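Local coordinates for protein transcriptional repressor (Vibrio fischeri, PDB 3KV1) that probably regulates transcription as a SorC-family, DNA-binding repressor, with the domain described here thought to bind a sugar effector, at residues 66-69 with 70-74; 97-100 with 101-104; 211-214 with 215-219; 251-254 with 255-259. All coordinates share one frame; numbering follows the deposited sequence.

Four local turns of the chain mark helix ends in the alpha/beta fold of a putative sugar-binding domain. Contacts 1 and 2 are neighbours, their centres about 11 Å apart: helix 65-72 is met by the loop residue Ile98, with Ala68 CB 3.7 Å from Ile98 CD1, and by Ile103 of helix 100-111. Contact 1 is the end of one helix, whereas contacts 2, 3 and 4 are helix starts. Contact 3 lies about 17 Å from contact 2, centre to centre, and contact 4 is farther still, about 26 Å from contact 2. A bound glycerol, probably from the crystallisation liquor, sits about 6 Å from the side chain of Asn66 in contact 1 and may mark a pocket.

Contact 1 of 4, residues 66-69 with 70-74; sequences NVAA and VADHA
The last turn of helix 65-72, the helix of the beta-alpha-beta unit formed with strands 58-61 and 83-86, is closed by Asp72 folding back on Ala68 and Ala69. Asp72 N donates to Ala68 O at 3.0 Å, a helical i to i+4 bond. The same N-H also reaches Ala69 O at 3.3 Å, but weakly, so this N-H is shared between two carbonyls at the last turn. Two residues earlier Val70 N meets Val67 O at 3.0 Å in an i to i+3 bond, with the donor standing well above the carbonyl plane. The branched CB of Val70 lies 3.4 Å from that same Val67 O.

Asp72 has its CG beside its own backbone N (chi1 -64°), which lays the carboxylate next to Ala68. Asp72 OD2 comes within 3.5 Å of Ala68 O, a pairing of two acceptors, while OD1 is held by a salt bridge to Arg106. Beyond the helix, His73 brings CB to 3.6 Å from Ala69 O, and its ring, with CG anti to the backbone N, leads away to Ala43 and Ser46 of helix 34-52. Alanine suits the close faces: Ala69 packs on Ala42 of that helix, and Ala71 on Arg106 and Leu107 of helix 100-111. Lys110 NZ donates hydrogen bonds to the carbonyl oxygens of Val70 and His73. The helix end is thus rich in carbonyl oxygens and carries a carboxylate, and the positive charges of Arg106 and Lys110 would probably balance both.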
loop_
_atom_site.group_PDB
_atom_site.type_symbol
_atom_site.label_atom_id
_atom_site.label_comp_id
_atom_site.label_asym_id
_atom_site.label_seq_id
_atom_site.Cartn_x
_atom_site.Cartn_y
_atom_site.Cartn_z
ATOM N N ASN A 66 11.095 4.095 -15.887
ATOM C CA ASN A 66 12.296 4.915 -15.647
ATOM C C ASN A 66 12.604 4.914 -14.148
ATOM O O ASN A 66 13.732 4.670 -13.719
ATOM C CB ASN A 66 12.089 6.352 -16.133
ATOM C CG ASN A 66 11.909 6.448 -17.651
ATOM O OD1 ASN A 66 12.677 5.865 -18.399
ATOM N ND2 ASN A 66 10.899 7.203 -18.104
ATOM N N VAL A 67 11.571 5.157 -13.339
ATOM C CA VAL A 67 11.747 5.208 -11.880
ATOM C C VAL A 67 12.118 3.831 -11.310
ATOM O O VAL A 67 13.015 3.705 -10.458
ATOM C CB VAL A 67 10.473 5.790 -11.200
ATOM C CG1 VAL A 67 10.631 5.859 -9.659
ATOM C CG2 VAL A 67 10.168 7.179 -11.784
ATOM N N ALA A 68 11.468 2.788 -11.819
ATOM C CA ALA A 68 11.703 1.434 -11.302
ATOM C C ALA A 68 13.168 1.038 -11.500
ATOM O O ALA A 68 13.757 0.367 -10.638
ATOM C CB ALA A 68 10.789 0.424 -11.991
ATOM N N ALA A 69 13.761 1.483 -12.605
ATOM C CA ALA A 69 15.174 1.165 -12.889
ATOM C C ALA A 69 16.111 1.634 -11.751
ATOM O O ALA A 69 17.131 1.000 -11.496
ATOM C CB ALA A 69 15.618 1.778 -14.241
ATOM N N VAL A 70 15.751 2.730 -11.069
ATOM C CA VAL A 70 16.605 3.239 -9.967
ATOM C C VAL A 70 16.535 2.266 -8.791
ATOM O O VAL A 70 17.533 1.974 -8.156
ATOM C CB VAL A 70 16.160 4.656 -9.523
ATOM C CG1 VAL A 70 17.012 5.160 -8.344
ATOM C CG2 VAL A 70 16.210 5.663 -10.742
ATOM N N ALA A 71 15.344 1.752 -8.522
ATOM C CA ALA A 71 15.200 0.788 -7.433
ATOM C C ALA A 71 15.903 -0.521 -7.747
ATOM O O ALA A 71 16.438 -1.183 -6.860
ATOM C CB ALA A 71 13.707 0.566 -7.125
ATOM N N ASP A 72 15.966 -0.861 -9.031
ATOM C CA ASP A 72 16.524 -2.136 -9.447
ATOM C C ASP A 72 18.023 -2.070 -9.714
ATOM O O ASP A 72 18.657 -3.095 -9.933
ATOM C CB ASP A 72 15.772 -2.669 -10.676
ATOM C CG ASP A 72 14.299 -2.977 -10.366
ATOM O OD1 ASP A 72 13.964 -3.174 -9.171
ATOM O OD2 ASP A 72 13.474 -3.015 -11.310
ATOM N N HIS A 73 18.602 -0.872 -9.674
ATOM C CA HIS A 73 20.025 -0.758 -9.966
ATOM C C HIS A 73 20.815 -1.434 -8.844
ATOM O O HIS A 73 20.610 -1.118 -7.666
ATOM C CB HIS A 73 20.462 0.691 -10.095
ATOM C CG HIS A 73 21.943 0.844 -10.240
ATOM N ND1 HIS A 73 22.608 0.549 -11.409
ATOM C CD2 HIS A 73 22.893 1.212 -9.344
ATOM C CE1 HIS A 73 23.903 0.752 -11.237
ATOM N NE2 HIS A 73 24.097 1.171 -9.997
ATOM N N ALA A 74 21.719 -2.341 -9.201
ATOM C CA ALA A 74 22.413 -3.114 -8.160
ATOM C C ALA A 74 23.754 -2.535 -7.699
ATOM O O ALA A 74 24.720 -3.269 -7.505
ATOM C CB ALA A 74 22.588 -4.562 -8.619
#

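Contact 2 of 4, residues 97-100 with 101-104; sequences IINA and DHIC
Ile98 and Ile103 meet across the start of helix 100-111, the connection between parallel strands 83-86 and 114-116 of a Rossmann-like sheet, with Asn99 at the N-cap position between them. The tight part is apolar. Ile98 CG2 touches Ile103 CG1 at 3.8 Å, the two side chains crossing at about a right angle. Ile103 has CG1 beside its backbone N (chi1 -60°), which turns that branch back along the incoming chain to 3.4 Å from Asn99 O. Both isoleucines also press on Ala68 of helix 65-72, where their branched side chains pack against a small alanine; Ile103 and Cys104 reach Val61 of strand 58-61.

On the other flank, Asn99 CB sits at the edge of the His102 ring, near its plane; the very short separation modelled between them is doubtful. Tyr119 of the second subunit packs on both Asn99 and His102, and its hydroxyl bonds to OD2 of Asp101, so the first turn of the helix belongs to the dimer interface. Within its own chain, the Asp101 carboxylate also forms a salt bridge with Arg105.

The loose end is the incoming chain. Ile97 is exposed and poorly ordered, and it directly follows the unmodelled residues 93-96. In the helix itself the backbone is regular: Ile103 N donates almost straight to Asn99 O at 3.1 Å, and Cys104 N donates to Ala100 O at 2.8 Å.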
loop_
_atom_site.group_PDB
_atom_site.type_symbol
_atom_site.label_atom_id
_atom_site.label_comp_id
_atom_site.label_asym_id
_atom_site.label_seq_id
_atom_site.Cartn_x
_atom_site.Cartn_y
_atom_site.Cartn_z
ATOM N N ILE A 97 2.251 -1.761 -15.828
ATOM C CA ILE A 97 2.707 -0.591 -15.071
ATOM C C ILE A 97 3.326 -0.952 -13.719
ATOM O O ILE A 97 2.696 -1.634 -12.898
ATOM C CB ILE A 97 1.556 0.411 -14.831
ATOM C CG1 ILE A 97 1.527 1.466 -15.937
ATOM C CG2 ILE A 97 1.730 1.114 -13.489
ATOM C CD1 ILE A 97 2.316 2.732 -15.597
ATOM N N ILE A 98 4.554 -0.495 -13.482
ATOM C CA ILE A 98 5.193 -0.730 -12.181
ATOM C C ILE A 98 4.732 0.352 -11.179
ATOM O O ILE A 98 4.963 1.541 -11.373
ATOM C CB ILE A 98 6.704 -0.799 -12.268
ATOM C CG1 ILE A 98 7.125 -1.831 -13.329
ATOM C CG2 ILE A 98 7.315 -1.195 -10.926
ATOM C CD1 ILE A 98 8.559 -2.314 -13.180
ATOM N N ASN A 99 4.053 -0.063 -10.176
ATOM C CA ASN A 99 3.442 0.745 -9.183
ATOM C C ASN A 99 4.415 1.615 -8.361
ATOM O O ASN A 99 5.380 1.107 -7.946
ATOM C CB ASN A 99 2.983 -0.358 -8.288
ATOM C CG ASN A 99 1.820 -0.093 -7.665
ATOM O OD1 ASN A 99 0.897 -0.868 -7.724
ATOM N ND2 ASN A 99 1.799 0.984 -6.987
ATOM N N ALA A 100 4.100 2.870 -8.050
ATOM C CA ALA A 100 4.988 3.647 -7.206
ATOM C C ALA A 100 5.192 2.980 -5.841
ATOM O O ALA A 100 6.269 3.048 -5.277
ATOM C CB ALA A 100 4.434 5.051 -7.019
ATOM N N ASP A 101 4.137 2.371 -5.306
ATOM C CA ASP A 101 4.219 1.707 -4.018
ATOM C C ASP A 101 5.276 0.589 -4.049
ATOM O O ASP A 101 6.113 0.475 -3.135
ATOM C CB ASP A 101 2.828 1.157 -3.679
ATOM C CG ASP A 101 2.813 0.355 -2.447
ATOM O OD1 ASP A 101 3.461 0.823 -1.482
ATOM O OD2 ASP A 101 2.145 -0.718 -2.452
ATOM N N HIS A 102 5.221 -0.273 -5.063
ATOM C CA HIS A 102 6.227 -1.335 -5.192
ATOM C C HIS A 102 7.638 -0.758 -5.296
ATOM O O HIS A 102 8.553 -1.232 -4.636
ATOM C CB HIS A 102 5.957 -2.202 -6.425
ATOM C CG HIS A 102 4.817 -3.153 -6.258
ATOM N ND1 HIS A 102 4.952 -4.372 -5.627
ATOM C CD2 HIS A 102 3.522 -3.068 -6.648
ATOM C CE1 HIS A 102 3.785 -4.995 -5.628
ATOM N NE2 HIS A 102 2.902 -4.226 -6.243
ATOM N N ILE A 103 7.790 0.298 -6.088
ATOM C CA ILE A 103 9.082 0.960 -6.215
ATOM C C ILE A 103 9.562 1.498 -4.863
ATOM O O ILE A 103 10.723 1.305 -4.508
ATOM C CB ILE A 103 9.042 2.079 -7.255
ATOM C CG1 ILE A 103 8.659 1.471 -8.636
ATOM C CG2 ILE A 103 10.392 2.774 -7.321
ATOM C CD1 ILE A 103 8.320 2.581 -9.718
ATOM N N CYS A 104 8.668 2.120 -4.092
ATOM C CA CYS A 104 9.083 2.662 -2.792
ATOM C C CYS A 104 9.555 1.521 -1.884
ATOM O O CYS A 104 10.552 1.658 -1.149
ATOM C CB CYS A 104 7.911 3.367 -2.079
ATOM S SG CYS A 104 7.548 5.001 -2.849
#

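Contact 3 of 4, residues 211-214 with 215-219; sequences IGLE and MEDLR
Glu214 and Asp217 lean together at the N-terminus of the short helix 215-219, where Glu214 is the N-cap residue and Asp217 stands three places on. Their side chains cross with carboxylate planes 61° apart, and the link is made by the backbone: Glu214 N donates to Asp217 OD2 at 2.9 Å with an almost straight N-H (169°). OD2 is approached on its anti side, somewhat out of the carboxylate plane. This is one half of a capping box; the Glu214 side chain does not return the bond. Aspartate is short enough to reach back across a single turn, and its OD1 is in turn anchored by a salt bridge to Arg147.

Leu213 flanks this oxygen with an apolar wall, CD2 lying 3.4 Å from Asp217 OD2. Glu214 O takes the first helical bonds, Leu218 N at 3.3 Å and, weakly, Asp217 N.

Glu214 CG lies between the backbone N and the carbonyl carbon (chi1 59°), and the chain is extended beyond CG. Its OE1 stays 4.8 Å from Asp217 OD2, so the like charges do not touch. The carboxylate planes of Glu214 and Glu216 are perpendicular, and Glu216 OE1 turns to the edge of the Arg219 guanidinium in a weakly hydrogen-bonded salt bridge. A water bridges the first turn, donating to Glu214 OE2 at 2.7 Å and accepting from Glu216 N at 2.9 Å.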
loop_
_atom_site.group_PDB
_atom_site.type_symbol
_atom_site.label_atom_id
_atom_site.label_comp_id
_atom_site.label_asym_id
_atom_site.label_seq_id
_atom_site.Cartn_x
_atom_site.Cartn_y
_atom_site.Cartn_z
ATOM N N ILE A 211 -5.136 9.897 -9.169
ATOM C CA ILE A 211 -5.003 10.290 -7.793
ATOM C C ILE A 211 -3.534 10.367 -7.431
ATOM O O ILE A 211 -2.829 9.360 -7.458
ATOM C CB ILE A 211 -5.688 9.274 -6.865
ATOM C CG1 ILE A 211 -7.209 9.372 -7.096
ATOM C CG2 ILE A 211 -5.368 9.621 -5.425
ATOM C CD1 ILE A 211 -7.991 8.354 -6.378
ATOM N N GLY A 212 -3.058 11.565 -7.127
ATOM C CA GLY A 212 -1.649 11.710 -6.780
ATOM C C GLY A 212 -1.322 13.180 -6.664
ATOM O O GLY A 212 -2.246 14.005 -6.618
ATOM N N LEU A 213 -0.031 13.504 -6.593
ATOM C CA LEU A 213 0.419 14.908 -6.616
ATOM C C LEU A 213 0.103 15.645 -7.918
ATOM O O LEU A 213 -0.321 15.047 -8.908
ATOM C CB LEU A 213 1.927 14.987 -6.378
ATOM C CG LEU A 213 2.456 14.539 -5.005
ATOM C CD1 LEU A 213 3.945 14.814 -5.000
ATOM C CD2 LEU A 213 1.755 15.281 -3.857
ATOM N N GLU A 214 0.290 16.963 -7.899
ATOM C CA GLU A 214 0.134 17.779 -9.106
ATOM C C GLU A 214 1.363 18.644 -9.368
ATOM O O GLU A 214 2.298 18.697 -8.558
ATOM C CB GLU A 214 -1.121 18.659 -9.015
ATOM C CG GLU A 214 -1.119 19.611 -7.838
ATOM C CD GLU A 214 -2.384 20.453 -7.772
ATOM O OE1 GLU A 214 -3.369 20.000 -7.158
ATOM O OE2 GLU A 214 -2.396 21.563 -8.346
HETATM N N MSE A 215 1.351 19.320 -10.512
HETATM C CA MSE A 215 2.518 20.103 -10.949
HETATM C C MSE A 215 2.951 21.139 -9.912
HETATM O O MSE A 215 4.137 21.310 -9.658
HETATM C CB MSE A 215 2.213 20.826 -12.269
HETATM C CG MSE A 215 3.474 21.361 -12.899
HETATM SE SE MSE A 215 4.442 19.870 -13.667
HETATM C CE MSE A 215 3.144 19.262 -14.978
ATOM N N GLU A 216 1.997 21.819 -9.296
ATOM C CA GLU A 216 2.358 22.824 -8.296
ATOM C C GLU A 216 3.082 22.233 -7.078
ATOM O O GLU A 216 3.879 22.910 -6.431
ATOM C CB GLU A 216 1.134 23.620 -7.856
ATOM C CG GLU A 216 1.480 24.909 -7.140
ATOM C CD GLU A 216 2.260 25.901 -8.013
ATOM O OE1 GLU A 216 2.199 25.821 -9.264
ATOM O OE2 GLU A 216 2.938 26.774 -7.437
ATOM N N ASP A 217 2.784 20.982 -6.741
ATOM C CA ASP A 217 3.512 20.322 -5.657
ATOM C C ASP A 217 4.949 20.129 -6.081
ATOM O O ASP A 217 5.867 20.384 -5.305
ATOM C CB ASP A 217 2.913 18.959 -5.316
ATOM C CG ASP A 217 1.461 19.050 -4.878
ATOM O OD1 ASP A 217 1.104 19.984 -4.116
ATOM O OD2 ASP A 217 0.678 18.187 -5.313
ATOM N N LEU A 218 5.168 19.660 -7.310
ATOM C CA LEU A 218 6.536 19.445 -7.762
ATOM C C LEU A 218 7.288 20.781 -7.801
ATOM O O LEU A 218 8.506 20.826 -7.593
ATOM C CB LEU A 218 6.584 18.803 -9.179
ATOM C CG LEU A 218 6.188 17.332 -9.306
ATOM C CD1 LEU A 218 6.265 16.844 -10.805
ATOM C CD2 LEU A 218 7.057 16.430 -8.409
ATOM N N ARG A 219 6.582 21.874 -8.069
ATOM C CA ARG A 219 7.271 23.159 -8.194
ATOM C C ARG A 219 7.919 23.551 -6.850
ATOM O O ARG A 219 8.935 24.256 -6.825
ATOM C CB ARG A 219 6.308 24.253 -8.651
ATOM C CG ARG A 219 6.974 25.543 -9.153
ATOM C CD ARG A 219 5.922 26.549 -9.734
ATOM N NE ARG A 219 5.163 25.949 -10.833
ATOM C CZ ARG A 219 5.685 25.658 -12.021
ATOM N NH1 ARG A 219 6.956 25.980 -12.293
ATOM N NH2 ARG A 219 4.934 25.081 -12.954
HETATM O O HOH W 1 -0.716 22.045 -10.411
#

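Contact 4 of 4, residues 251-254 with 255-259; sequences TSVS and CAMAL
Met257, a selenomethionine, lies alongside Val253, which stands one turn earlier in helix 253-264, and its side chain can be traced outward from the backbone. Met257 CB rests 3.6 Å from Val253 O, and about as far from Ser254 O. CG comes closer to Val253 O, at 3.3 Å. Because CG lies beside the backbone N (chi1 -67°) and the chain is extended beyond it, SE and CE run alongside Val253, the two side chains pointing the same way. SE is 4.0 Å from Val253 CG1, and the tip CE meets the same methyl at 3.8 Å. The long, flexible chain can lie along the helix to cover the Val253 methyl; selenium replaces sulfur through labelling. Val253 also packs on Ile27, Leu29 and Leu12.

The backbone beneath is regular: Met257 N donates to Val253 O at 2.9 Å, and neighbouring bonds join Ala256 N to Ser252 O and Ala258 N to Ser254 O. Ala256 is small enough to sit close against Leu12, Leu16 and Ile27.

Ser252 begins the helix. Its OG stands between the backbone N and the carbonyl carbon (chi1 69°), and from there accepts Cys255 N at 3.0 Å in a nearly straight bond of 167°. Serine is apt here because its short hydroxyl can satisfy an N-H that has no preceding helical carbonyl. Ser254 OG, by contrast, bonds outward to Asp30. The arrangement is a serine N-cap where strand 248-252 runs into helix 253-264 without an intervening loop; helices starting at the C-terminal ends of parallel strands are characteristic of Rossmann-like folds.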
loop_
_atom_site.group_PDB
_atom_site.type_symbol
_atom_site.label_atom_id
_atom_site.label_comp_id
_atom_site.label_asym_id
_atom_site.label_seq_id
_atom_site.Cartn_x
_atom_site.Cartn_y
_atom_site.Cartn_z
ATOM N N THR A 251 19.424 11.707 -18.212
ATOM C CA THR A 251 19.008 11.324 -19.553
ATOM C C THR A 251 20.245 10.921 -20.357
ATOM O O THR A 251 21.340 10.811 -19.807
ATOM C CB THR A 251 18.178 12.471 -20.261
ATOM O OG1 THR A 251 17.545 11.977 -21.452
ATOM C CG2 THR A 251 19.078 13.681 -20.642
ATOM N N SER A 252 20.066 10.659 -21.646
ATOM C CA SER A 252 21.149 10.140 -22.495
ATOM C C SER A 252 21.853 11.282 -23.265
ATOM O O SER A 252 21.310 12.380 -23.354
ATOM C CB SER A 252 20.575 9.193 -23.553
ATOM O OG SER A 252 19.800 9.921 -24.505
ATOM N N VAL A 253 23.023 11.006 -23.848
ATOM C CA VAL A 253 23.700 11.990 -24.682
ATOM C C VAL A 253 22.781 12.469 -25.820
ATOM O O VAL A 253 22.633 13.674 -26.062
ATOM C CB VAL A 253 25.025 11.428 -25.284
ATOM C CG1 VAL A 253 25.558 12.336 -26.405
ATOM C CG2 VAL A 253 26.091 11.270 -24.176
ATOM N N SER A 254 22.171 11.535 -26.538
ATOM C CA SER A 254 21.288 11.949 -27.654
ATOM C C SER A 254 20.115 12.824 -27.206
ATOM O O SER A 254 19.752 13.789 -27.926
ATOM C CB SER A 254 20.765 10.746 -28.441
ATOM O OG SER A 254 21.769 10.289 -29.297
ATOM N N CYS A 255 19.488 12.493 -26.070
ATOM C CA CYS A 255 18.419 13.369 -25.558
ATOM C C CYS A 255 18.966 14.759 -25.259
ATOM O O CYS A 255 18.323 15.769 -25.575
ATOM C CB CYS A 255 17.744 12.838 -24.293
ATOM S SG CYS A 255 16.703 11.396 -24.576
ATOM N N ALA A 256 20.141 14.813 -24.636
ATOM C CA ALA A 256 20.741 16.100 -24.288
ATOM C C ALA A 256 20.983 16.939 -25.542
ATOM O O ALA A 256 20.684 18.137 -25.567
ATOM C CB ALA A 256 22.051 15.905 -23.533
HETATM N N MSE A 257 21.546 16.309 -26.577
HETATM C CA MSE A 257 21.799 16.981 -27.870
HETATM C C MSE A 257 20.495 17.485 -28.455
HETATM O O MSE A 257 20.416 18.616 -28.945
HETATM C CB MSE A 257 22.465 16.011 -28.833
HETATM C CG MSE A 257 23.838 15.648 -28.399
HETATM SE SE MSE A 257 24.588 14.374 -29.664
HETATM C CE MSE A 257 26.470 14.652 -29.223
ATOM N N ALA A 258 19.447 16.660 -28.378
ATOM C CA ALA A 258 18.126 17.036 -28.910
ATOM C C ALA A 258 17.555 18.277 -28.213
ATOM O O ALA A 258 17.014 19.173 -28.889
ATOM C CB ALA A 258 17.126 15.867 -28.779
ATOM N N LEU A 259 17.677 18.304 -26.884
ATOM C CA LEU A 259 17.161 19.396 -26.039
ATOM C C LEU A 259 17.881 20.700 -26.350
ATOM O O LEU A 259 17.243 21.756 -26.446
ATOM C CB LEU A 259 17.353 19.067 -24.570
ATOM C CG LEU A 259 16.495 17.873 -24.111
ATOM C CD1 LEU A 259 16.900 17.475 -22.715
ATOM C CD2 LEU A 259 15.010 18.200 -24.211
#